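Local coordinates for 70 kDa protein (Xanthomonas sp., PDB 4B2N) that cleaves rubber with dioxygen as a processive dihaem c-type dioxygenase, and is probably related to cytochrome c peroxidases, at residues 216-221 and 241-246; 246-251 and 283-288; 427-432 and 516-521. All coordinates share one frame; numbering follows the deposited sequence.

Contact 1 of 3, residues 216-221 and 241-246; sequences NDAGLL and PWSTGR
Pro241 meets the start of helix 218-226 through water: one molecule donates to its carbonyl O and to Ala218 O, bridging two carbonyls that cannot bond each other, while its ring touches haem c. Trp242 lays one face of its indole over Gly219, whose CA sits 4.0 Å from the centroid of the five-membered ring in a CH-pi contact. CG stands opposite the backbone N (chi1 -167°), which swings the indole back to the helix, and glycine suits the place because a CB would collide with Ser243 O. Ser243 contributes a hydroxyl small enough to enter the first turn: OG accepts from Gly219 N at 2.9 Å, nearly straight at 166°, and donates to Gly245 O in the carbonyl plane, so one hydroxyl links helix start and loop. Arg246 lies extended, CG against Asp217 CB at 3.7 Å; a water joins its NE to Asp217 OD2, and NH1 bonds to Ala215 O. Asp217 is the N-cap, its OD1 taking Leu220 N at 2.8 Å from above the carboxylate plane and also forming a salt bridge with Arg626. The loop lies against the N-terminal end of helix 218-226, with helix 620-626 against Leu220 and Trp242 and helix 133-141 against Leu220 and Leu221.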
loop_
_atom_site.group_PDB
_atom_site.type_symbol
_atom_site.label_atom_id
_atom_site.label_comp_id
_atom_site.label_asym_id
_atom_site.label_seq_id
_atom_site.Cartn_x
_atom_site.Cartn_y
_atom_site.Cartn_z
ATOM N N ASN A 216 1.613 0.163 -12.099
ATOM C CA ASN A 216 0.479 1.055 -12.355
ATOM C C ASN A 216 0.882 2.513 -12.472
ATOM O O ASN A 216 1.691 3.014 -11.707
ATOM C CB ASN A 216 -0.637 0.939 -11.330
ATOM C CG ASN A 216 -0.205 1.365 -9.927
ATOM O OD1 ASN A 216 0.825 0.909 -9.418
ATOM N ND2 ASN A 216 -1.003 2.234 -9.291
ATOM N N ASP A 217 0.305 3.192 -13.450
ATOM C CA ASP A 217 0.513 4.606 -13.562
ATOM C C ASP A 217 -0.759 5.338 -13.153
ATOM O O ASP A 217 -1.646 5.559 -13.960
ATOM C CB ASP A 217 0.879 5.042 -15.005
ATOM C CG ASP A 217 1.304 6.517 -15.073
ATOM O OD1 ASP A 217 0.717 7.358 -14.312
ATOM O OD2 ASP A 217 2.140 6.853 -15.981
ATOM N N ALA A 218 -0.833 5.771 -11.896
ATOM C CA ALA A 218 -2.077 6.379 -11.389
ATOM C C ALA A 218 -2.321 7.729 -11.985
ATOM O O ALA A 218 -3.480 8.092 -12.243
ATOM C CB ALA A 218 -2.070 6.471 -9.879
ATOM N N GLY A 219 -1.261 8.500 -12.206
ATOM C CA GLY A 219 -1.430 9.819 -12.816
ATOM C C GLY A 219 -2.004 9.764 -14.225
ATOM O O GLY A 219 -2.835 10.641 -14.639
ATOM N N LEU A 220 -1.564 8.768 -15.001
ATOM C CA LEU A 220 -1.975 8.742 -16.396
ATOM C C LEU A 220 -3.456 8.369 -16.465
ATOM O O LEU A 220 -4.226 8.914 -17.266
ATOM C CB LEU A 220 -1.109 7.743 -17.135
ATOM C CG LEU A 220 -1.342 7.629 -18.625
ATOM C CD1 LEU A 220 -1.209 8.981 -19.334
ATOM C CD2 LEU A 220 -0.293 6.648 -19.228
ATOM N N LEU A 221 -3.892 7.475 -15.572
ATOM C CA LEU A 221 -5.353 7.141 -15.580
ATOM C C LEU A 221 -6.183 8.355 -15.219
ATOM O O LEU A 221 -7.193 8.661 -15.878
ATOM C CB LEU A 221 -5.566 6.057 -14.533
ATOM C CG LEU A 221 -6.979 5.532 -14.318
ATOM C CD1 LEU A 221 -7.410 4.746 -15.525
ATOM C CD2 LEU A 221 -6.956 4.694 -13.014
ATOM N N PRO A 241 -5.778 9.700 -6.649
ATOM C CA PRO A 241 -4.332 9.817 -6.487
ATOM C C PRO A 241 -3.641 10.123 -7.809
ATOM O O PRO A 241 -4.254 9.969 -8.870
ATOM C CB PRO A 241 -3.891 8.451 -5.948
ATOM C CG PRO A 241 -5.050 7.553 -6.048
ATOM C CD PRO A 241 -6.265 8.306 -6.595
ATOM N N TRP A 242 -2.391 10.619 -7.725
ATOM C CA TRP A 242 -1.601 10.920 -8.946
ATOM C C TRP A 242 -0.315 10.182 -8.806
ATOM O O TRP A 242 -0.101 9.516 -7.771
ATOM C CB TRP A 242 -1.405 12.435 -8.991
ATOM C CG TRP A 242 -0.895 12.971 -10.314
ATOM C CD1 TRP A 242 0.428 13.262 -10.625
ATOM C CD2 TRP A 242 -1.687 13.355 -11.510
ATOM N NE1 TRP A 242 0.514 13.760 -11.913
ATOM C CE2 TRP A 242 -0.725 13.837 -12.501
ATOM C CE3 TRP A 242 -3.039 13.340 -11.837
ATOM C CZ2 TRP A 242 -1.123 14.328 -13.755
ATOM C CZ3 TRP A 242 -3.452 13.820 -13.109
ATOM C CH2 TRP A 242 -2.513 14.295 -14.037
ATOM N N SER A 243 0.572 10.247 -9.805
ATOM C CA SER A 243 1.855 9.648 -9.583
ATOM C C SER A 243 2.848 10.394 -10.444
ATOM O O SER A 243 2.463 11.095 -11.415
ATOM C CB SER A 243 1.832 8.162 -9.961
ATOM O OG SER A 243 1.493 7.994 -11.321
ATOM N N THR A 244 4.104 10.202 -10.112
ATOM C CA THR A 244 5.148 10.712 -10.920
ATOM C C THR A 244 5.560 9.746 -11.988
ATOM O O THR A 244 6.193 10.163 -13.002
ATOM C CB THR A 244 6.374 11.175 -10.119
ATOM O OG1 THR A 244 6.955 10.078 -9.431
ATOM C CG2 THR A 244 5.970 12.227 -9.090
ATOM N N GLY A 245 5.145 8.481 -11.834
ATOM C CA GLY A 245 5.547 7.440 -12.771
ATOM C C GLY A 245 4.732 6.201 -12.502
ATOM O O GLY A 245 3.520 6.314 -12.209
ATOM N N ARG A 246 5.371 5.041 -12.527
ATOM C CA ARG A 246 4.660 3.752 -12.383
ATOM C C ARG A 246 5.059 3.012 -11.127
ATOM O O ARG A 246 6.219 3.035 -10.794
ATOM C CB ARG A 246 4.966 2.895 -13.604
ATOM C CG ARG A 246 4.097 3.303 -14.769
ATOM C CD ARG A 246 4.655 2.598 -15.978
ATOM N NE ARG A 246 3.863 2.710 -17.225
ATOM C CZ ARG A 246 3.169 1.687 -17.732
ATOM N NH1 ARG A 246 2.992 0.580 -16.990
ATOM N NH2 ARG A 246 2.567 1.780 -18.958
HETATM O O HOH W 1 3.427 5.469 -17.972
HETATM O O HOH W 2 -5.484 7.827 -10.235
#

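Contact 2 of 3, residues 246-251 and 283-288; sequences RGSSDA and AGMTKA. With HEC (heme c), chain C.
Ser249 and Thr286 pair through their backbones as an antiparallel hydrogen-bonded pair, a single bridge: Ser249 N donates to Thr286 O at 2.8 Å and Thr286 N to Ser249 O at 2.9 Å. Both side chains leave this bridge on the haem side. Thr286 OG1 donates to propionate oxygen O1D of haem c in chain C at 2.7 Å; its torsion (chi1 65°) tucks OG1 over its own backbone, facing the propionate, and threonine can serve the carboxylate while also accepting from a water. That water donates to Ser249 O as well, so the carbonyl already used in the bridge gains a second donor. Another water joins Ser249 OG to Thr286 O. Ser249 OG further accepts from Ala251 N, an ST turn that bends the chain beside the haem, where Ala251 CB is small enough to approach methine carbon CHD to 3.5 Å.

Packing surrounds these bonds. Met285 curls back, its chain folding twice, so that SD lies 3.5 Å from Ser249 C and CE reaches Asp250 CB. Ser248 OG presses on Met285 CB at 3.2 Å. Lys287 runs its extended chain past Gly247 O, CG at 3.1 Å, before NZ bonds to Pro514 O; the positive phi of Gly247 (90°) suits glycine. Two irregular loops pinned by a lone beta bridge thus form part of a c-type haem pocket, in which Arg294, Lys297, Phe301, Trp302 and Arg432 also bind the haem.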
loop_
_atom_site.group_PDB
_atom_site.type_symbol
_atom_site.label_atom_id
_atom_site.label_comp_id
_atom_site.label_asym_id
_atom_site.label_seq_id
_atom_site.Cartn_x
_atom_site.Cartn_y
_atom_site.Cartn_z
ATOM N N ARG A 246 5.371 5.041 -12.527
ATOM C CA ARG A 246 4.660 3.752 -12.383
ATOM C C ARG A 246 5.059 3.012 -11.127
ATOM O O ARG A 246 6.219 3.035 -10.794
ATOM C CB ARG A 246 4.966 2.895 -13.604
ATOM C CG ARG A 246 4.097 3.303 -14.769
ATOM C CD ARG A 246 4.655 2.598 -15.978
ATOM N NE ARG A 246 3.863 2.710 -17.225
ATOM C CZ ARG A 246 3.169 1.687 -17.732
ATOM N NH1 ARG A 246 2.992 0.580 -16.990
ATOM N NH2 ARG A 246 2.567 1.780 -18.958
ATOM N N GLY A 247 4.092 2.380 -10.437
ATOM C CA GLY A 247 4.430 1.434 -9.340
ATOM C C GLY A 247 4.543 2.079 -7.988
ATOM O O GLY A 247 4.827 1.415 -6.949
ATOM N N SER A 248 4.331 3.388 -7.965
ATOM C CA SER A 248 4.166 4.107 -6.689
ATOM C C SER A 248 3.243 5.277 -6.953
ATOM O O SER A 248 3.055 5.672 -8.137
ATOM C CB SER A 248 5.539 4.530 -6.112
ATOM O OG SER A 248 6.183 5.414 -7.033
ATOM N N SER A 249 2.660 5.844 -5.899
ATOM C CA SER A 249 1.752 6.983 -6.105
ATOM C C SER A 249 1.701 7.852 -4.845
ATOM O O SER A 249 2.204 7.448 -3.771
ATOM C CB SER A 249 0.329 6.469 -6.413
ATOM O OG SER A 249 -0.313 5.928 -5.251
ATOM N N ASP A 250 0.944 8.951 -4.935
ATOM C CA ASP A 250 0.702 9.802 -3.762
ATOM C C ASP A 250 -0.539 9.324 -2.974
ATOM O O ASP A 250 -1.236 10.143 -2.360
ATOM C CB ASP A 250 0.587 11.271 -4.154
ATOM C CG ASP A 250 -0.585 11.532 -5.041
ATOM O OD1 ASP A 250 -1.371 10.582 -5.209
ATOM O OD2 ASP A 250 -0.789 12.681 -5.547
ATOM N N ALA A 251 -0.804 8.009 -2.999
ATOM C CA ALA A 251 -1.997 7.457 -2.321
ATOM C C ALA A 251 -2.029 7.993 -0.866
ATOM O O ALA A 251 -3.061 8.479 -0.382
ATOM C CB ALA A 251 -2.025 5.887 -2.376
ATOM N N ALA A 283 4.654 13.835 0.972
ATOM C CA ALA A 283 5.290 12.617 1.473
ATOM C C ALA A 283 6.100 11.787 0.396
ATOM O O ALA A 283 6.775 10.817 0.740
ATOM C CB ALA A 283 4.271 11.756 2.210
ATOM N N GLY A 284 6.079 12.224 -0.863
ATOM C CA GLY A 284 6.684 11.477 -1.951
ATOM C C GLY A 284 5.721 10.402 -2.483
ATOM O O GLY A 284 4.577 10.279 -2.039
ATOM N N MET A 285 6.245 9.555 -3.346
ATOM C CA MET A 285 5.507 8.443 -3.855
ATOM C C MET A 285 5.762 7.276 -2.895
ATOM O O MET A 285 6.875 7.038 -2.486
ATOM C CB MET A 285 5.994 8.089 -5.243
ATOM C CG MET A 285 5.909 9.256 -6.225
ATOM S SD MET A 285 4.169 9.682 -6.516
ATOM C CE MET A 285 4.109 11.312 -5.866
ATOM N N THR A 286 4.708 6.517 -2.596
ATOM C CA THR A 286 4.949 5.196 -2.041
ATOM C C THR A 286 4.328 4.076 -2.847
ATOM O O THR A 286 3.329 4.288 -3.609
ATOM C CB THR A 286 4.646 5.054 -0.549
ATOM O OG1 THR A 286 3.256 5.223 -0.316
ATOM C CG2 THR A 286 5.555 6.049 0.274
ATOM N N LYS A 287 4.995 2.933 -2.778
ATOM C CA LYS A 287 4.464 1.689 -3.365
ATOM C C LYS A 287 3.608 0.979 -2.328
ATOM O O LYS A 287 3.922 1.072 -1.127
ATOM C CB LYS A 287 5.651 0.798 -3.708
ATOM C CG LYS A 287 5.347 -0.467 -4.517
ATOM C CD LYS A 287 6.642 -1.307 -4.635
ATOM C CE LYS A 287 6.218 -2.586 -5.401
ATOM N NZ LYS A 287 7.076 -3.698 -4.964
ATOM N N ALA A 288 2.523 0.306 -2.747
ATOM C CA ALA A 288 1.735 -0.504 -1.825
ATOM C C ALA A 288 2.590 -1.593 -1.156
ATOM O O ALA A 288 3.412 -2.287 -1.812
ATOM C CB ALA A 288 0.497 -1.155 -2.527
HETATM FE FE HEC C . -3.877 0.793 -0.043
HETATM C CHA HEC C . -1.435 0.861 2.449
HETATM C CHB HEC C . -5.834 -1.367 1.923
HETATM C CHC HEC C . -6.674 1.223 -2.141
HETATM C CHD HEC C . -1.824 2.347 -2.208
HETATM N NA HEC C . -3.733 -0.015 1.722
HETATM C C1A HEC C . -2.580 -0.027 2.564
HETATM C C2A HEC C . -2.674 -0.983 3.657
HETATM C C3A HEC C . -3.934 -1.640 3.547
HETATM C C4A HEC C . -4.536 -1.045 2.348
HETATM C CMA HEC C . -4.468 -2.758 4.420
HETATM C CAA HEC C . -1.643 -1.292 4.773
HETATM C CBA HEC C . -0.598 -2.214 4.142
HETATM C CGA HEC C . 0.586 -2.464 5.059
HETATM O O1A HEC C . 1.159 -1.516 5.698
HETATM O O2A HEC C . 0.976 -3.635 5.052
HETATM N NB HEC C . -5.824 0.164 -0.015
HETATM C C1B HEC C . -6.417 -0.753 0.758
HETATM C C2B HEC C . -7.812 -1.036 0.458
HETATM C C3B HEC C . -8.061 -0.273 -0.704
HETATM C C4B HEC C . -6.778 0.370 -0.962
HETATM C CMB HEC C . -8.632 -1.945 1.284
HETATM C CAB HEC C . -9.337 -0.082 -1.479
HETATM C CBB HEC C . -10.390 0.536 -0.752
HETATM N NC HEC C . -4.271 1.574 -1.821
HETATM C C1C HEC C . -5.407 1.744 -2.593
HETATM C C2C HEC C . -5.142 2.382 -3.908
HETATM C C3C HEC C . -3.704 2.725 -3.874
HETATM C C4C HEC C . -3.219 2.227 -2.589
HETATM C CMC HEC C . -6.222 2.660 -4.947
HETATM C CAC HEC C . -2.880 3.433 -4.906
HETATM C CBC HEC C . -3.454 4.530 -5.555
HETATM N ND HEC C . -1.972 1.493 0.126
HETATM C C1D HEC C . -1.314 2.099 -0.861
HETATM C C2D HEC C . 0.019 2.477 -0.516
HETATM C C3D HEC C . 0.120 2.053 0.845
HETATM C C4D HEC C . -1.181 1.473 1.156
HETATM C CMD HEC C . 1.089 3.139 -1.306
HETATM C CAD HEC C . 1.292 2.331 1.721
HETATM C CBD HEC C . 0.977 3.831 2.095
HETATM C CGD HEC C . 2.119 4.397 2.908
HETATM O O1D HEC C . 2.958 5.169 2.381
HETATM O O2D HEC C . 2.220 3.962 4.104
HETATM O O HOH W 3 0.725 3.488 -4.782
HETATM O O HOH W 4 1.444 6.962 -1.281
#

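Contact 3 of 3, residues 427-432 and 516-521. With HEC (heme c), chain D.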
loop_
_atom_site.group_PDB
_atom_site.type_symbol
_atom_site.label_atom_id
_atom_site.label_comp_id
_atom_site.label_asym_id
_atom_site.label_seq_id
_atom_site.Cartn_x
_atom_site.Cartn_y
_atom_site.Cartn_z
ATOM N N ARG A 427 17.839 4.986 6.958
ATOM C CA ARG A 427 18.382 6.013 6.038
ATOM C C ARG A 427 17.880 5.886 4.598
ATOM O O ARG A 427 18.551 6.340 3.646
ATOM C CB ARG A 427 19.892 6.012 6.077
ATOM C CG ARG A 427 20.406 6.044 7.503
ATOM C CD ARG A 427 21.723 6.809 7.642
ATOM N NE ARG A 427 22.584 6.693 6.458
ATOM C CZ ARG A 427 23.199 5.568 6.081
ATOM N NH1 ARG A 427 23.031 4.459 6.783
ATOM N NH2 ARG A 427 23.959 5.557 4.996
ATOM N N THR A 428 16.726 5.241 4.414
ATOM C CA THR A 428 16.140 5.249 3.065
ATOM C C THR A 428 15.470 6.592 2.879
ATOM O O THR A 428 15.420 7.427 3.814
ATOM C CB THR A 428 15.079 4.165 2.941
ATOM O OG1 THR A 428 14.341 4.146 4.166
ATOM C CG2 THR A 428 15.747 2.799 2.711
ATOM N N ASP A 429 14.918 6.825 1.694
ATOM C CA ASP A 429 14.367 8.150 1.392
ATOM C C ASP A 429 13.465 8.619 2.509
ATOM O O ASP A 429 12.468 7.933 2.866
ATOM C CB ASP A 429 13.614 8.163 0.070
ATOM C CG ASP A 429 13.324 9.557 -0.385
ATOM O OD1 ASP A 429 12.513 10.242 0.271
ATOM O OD2 ASP A 429 13.947 9.995 -1.364
ATOM N N PRO A 430 13.774 9.781 3.059
ATOM C CA PRO A 430 13.009 10.195 4.248
ATOM C C PRO A 430 11.738 10.974 3.979
ATOM O O PRO A 430 11.110 11.370 4.943
ATOM C CB PRO A 430 13.963 11.145 4.950
ATOM C CG PRO A 430 14.706 11.786 3.806
ATOM C CD PRO A 430 14.897 10.711 2.763
ATOM N N ARG A 431 11.327 11.222 2.732
ATOM C CA ARG A 431 10.203 12.164 2.544
ATOM C C ARG A 431 8.943 11.562 3.149
ATOM O O ARG A 431 8.124 12.295 3.731
ATOM C CB ARG A 431 9.856 12.470 1.084
ATOM C CG ARG A 431 10.968 13.105 0.254
ATOM C CD ARG A 431 11.445 14.396 0.942
ATOM N NE ARG A 431 12.382 15.111 0.073
ATOM C CZ ARG A 431 12.841 16.345 0.280
ATOM N NH1 ARG A 431 12.435 17.042 1.337
ATOM N NH2 ARG A 431 13.701 16.880 -0.607
ATOM N N ARG A 432 8.772 10.243 2.986
ATOM C CA ARG A 432 7.531 9.629 3.417
ATOM C C ARG A 432 7.378 9.736 4.965
ATOM O O ARG A 432 6.306 9.941 5.476
ATOM C CB ARG A 432 7.534 8.135 3.021
ATOM C CG ARG A 432 6.472 7.253 3.727
ATOM C CD ARG A 432 5.044 7.793 3.437
ATOM N NE ARG A 432 4.083 6.916 4.090
ATOM C CZ ARG A 432 3.795 6.971 5.394
ATOM N NH1 ARG A 432 4.298 7.964 6.152
ATOM N NH2 ARG A 432 2.948 6.091 5.938
ATOM N N PHE A 516 11.869 -1.349 -1.227
ATOM C CA PHE A 516 11.781 -0.172 -0.413
ATOM C C PHE A 516 10.463 0.544 -0.638
ATOM O O PHE A 516 9.772 0.301 -1.621
ATOM C CB PHE A 516 12.967 0.809 -0.588
ATOM C CG PHE A 516 14.292 0.193 -0.253
ATOM C CD1 PHE A 516 14.364 -0.897 0.596
ATOM C CD2 PHE A 516 15.463 0.744 -0.772
ATOM C CE1 PHE A 516 15.591 -1.483 0.930
ATOM C CE2 PHE A 516 16.710 0.190 -0.464
ATOM C CZ PHE A 516 16.757 -0.924 0.398
ATOM N N HIS A 517 10.157 1.441 0.276
ATOM C CA HIS A 517 8.824 2.069 0.307
ATOM C C HIS A 517 8.540 2.880 -0.923
ATOM O O HIS A 517 7.401 3.200 -1.149
ATOM C CB HIS A 517 8.662 2.883 1.571
ATOM C CG HIS A 517 9.556 4.084 1.627
ATOM N ND1 HIS A 517 10.872 4.045 2.115
ATOM C CD2 HIS A 517 9.310 5.391 1.274
ATOM C CE1 HIS A 517 11.380 5.301 2.055
ATOM N NE2 HIS A 517 10.428 6.118 1.536
ATOM N N ASN A 518 9.564 3.260 -1.695
ATOM C CA ASN A 518 9.341 4.016 -2.930
ATOM C C ASN A 518 9.553 3.191 -4.242
ATOM O O ASN A 518 9.615 3.765 -5.338
ATOM C CB ASN A 518 10.220 5.293 -2.964
ATOM C CG ASN A 518 11.735 4.959 -2.855
ATOM O OD1 ASN A 518 12.095 3.787 -2.777
ATOM N ND2 ASN A 518 12.573 5.985 -2.695
ATOM N N GLY A 519 9.692 1.871 -4.102
ATOM C CA GLY A 519 9.936 0.932 -5.192
ATOM C C GLY A 519 11.140 1.344 -6.011
ATOM O O GLY A 519 11.132 1.259 -7.245
ATOM N N SER A 520 12.228 1.723 -5.365
ATOM C CA SER A 520 13.376 2.330 -6.079
ATOM C C SER A 520 14.484 1.360 -6.450
ATOM O O SER A 520 15.304 1.689 -7.307
ATOM C CB SER A 520 14.038 3.430 -5.252
ATOM O OG SER A 520 14.326 2.984 -3.928
ATOM N N VAL A 521 14.520 0.207 -5.810
ATOM C CA VAL A 521 15.590 -0.743 -6.063
ATOM C C VAL A 521 15.091 -2.011 -6.815
ATOM O O VAL A 521 14.247 -2.736 -6.322
ATOM C CB VAL A 521 16.247 -1.146 -4.768
ATOM C CG1 VAL A 521 17.354 -2.187 -5.068
ATOM C CG2 VAL A 521 16.730 0.130 -4.112
HETATM FE FE HEC D . 16.030 -4.970 5.512
HETATM C CHA HEC D . 13.752 -3.272 3.546
HETATM C CHB HEC D . 16.067 -7.718 3.239
HETATM C CHC HEC D . 18.643 -6.440 7.153
HETATM C CHD HEC D . 15.254 -2.980 8.175
HETATM N NA HEC D . 15.016 -5.442 3.826
HETATM C C1A HEC D . 14.223 -4.549 3.063
HETATM C C2A HEC D . 13.819 -5.144 1.792
HETATM C C3A HEC D . 14.491 -6.454 1.711
HETATM C C4A HEC D . 15.264 -6.563 2.930
HETATM C CMA HEC D . 14.353 -7.449 0.580
HETATM C CAA HEC D . 12.808 -4.602 0.784
HETATM C CBA HEC D . 11.451 -5.072 1.424
HETATM C CGA HEC D . 10.258 -4.427 0.700
HETATM O O1A HEC D . 10.524 -3.544 -0.156
HETATM O O2A HEC D . 9.033 -4.767 0.884
HETATM N NB HEC D . 17.156 -6.786 5.199
HETATM C C1B HEC D . 17.067 -7.762 4.297
HETATM C C2B HEC D . 18.030 -8.861 4.430
HETATM C C3B HEC D . 18.818 -8.448 5.607
HETATM C C4B HEC D . 18.199 -7.188 5.985
HETATM C CMB HEC D . 18.133 -10.087 3.554
HETATM C CAB HEC D . 20.010 -9.134 6.239
HETATM C CBB HEC D . 21.149 -9.151 5.429
HETATM N NC HEC D . 16.707 -4.862 7.329
HETATM C C1C HEC D . 17.915 -5.413 7.841
HETATM C C2C HEC D . 18.329 -4.894 9.140
HETATM C C3C HEC D . 17.333 -3.895 9.439
HETATM C C4C HEC D . 16.412 -3.834 8.269
HETATM C CMC HEC D . 19.525 -5.307 9.983
HETATM C CAC HEC D . 17.329 -3.054 10.680
HETATM C CBC HEC D . 18.370 -2.325 11.125
HETATM N ND HEC D . 14.723 -3.513 5.825
HETATM C C1D HEC D . 14.559 -2.747 6.898
HETATM C C2D HEC D . 13.593 -1.659 6.825
HETATM C C3D HEC D . 13.151 -1.725 5.452
HETATM C C4D HEC D . 13.913 -2.857 4.932
HETATM C CMD HEC D . 13.180 -0.685 7.899
HETATM C CAD HEC D . 12.133 -0.836 4.776
HETATM C CBD HEC D . 12.967 0.232 4.050
HETATM C CGD HEC D . 12.112 1.202 3.269
HETATM O O1D HEC D . 12.203 2.426 3.428
HETATM O O2D HEC D . 11.315 0.687 2.514
HETATM O O HOH W 5 10.183 8.886 0.994
#
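Phe516 receives Thr428 CG2 over the centre of one ring face, 4.1 Å from the centroid and 12° off the normal, a CH-pi contact; at the ring's edge lies the haem c of chain D, with methine carbon CHA 3.7 Å from CE1. The His517 imidazole has its partners at the edge: Thr428 OG1, Asp429 O and propionate oxygen O1D, while Arg432 CB approaches CD2 obliquely. Tyr501 stacks on this imidazole. His517 ND1 donates to O1D at 2.5 Å, a very short bond, and Thr428 OG1 donates to the same oxygen at 2.8 Å, so two side chains from distant loops grip one propionate atom. Phe516 N binds the other propionate through O1A at 2.8 Å.

These bonds belong to the second haem c site of this dihaem protein, where a type I turn runs from Phe516 to Gly519 and His517 N adds a weak bond to O2D. On the far edge of the imidazole, NE2 lies 2.8 Å from a water that accepts from Arg432 N and also lies by Asp429 OD1. Asp429 suits this corner because OD1 also accepts from Arg431 N, an Asx turn, nearly straight at 169°. A chi1 of 164° and a bend further along the chain lead the guanidinium of Arg432 away from His517 to the other haem, where NE binds a propionate, and NH1 forms a salt bridge with Asp303.

Overall arrangement
The three contacts run in series along the chain and lead from one haem c towards the other. Contacts 1 and 2 share Arg246, and their centres are 8 Å apart; Trp242 N to Asp250 OD1 (2.7 Å) and Asn216 O to Gly247 N (2.8 Å) are probable hydrogen bonds joining them. Contact 2 meets contact 3, centres 10 Å apart, through Lys287 N and His517 O at 2.9 Å. Contacts 1 and 3, about 17 Å between centres, do not touch. The first haem borders contacts 1 and 2 and also binds Arg432 of contact 3, whose Thr428, Phe516 and His517 hold the second; contact 3 thus touches both cofactors.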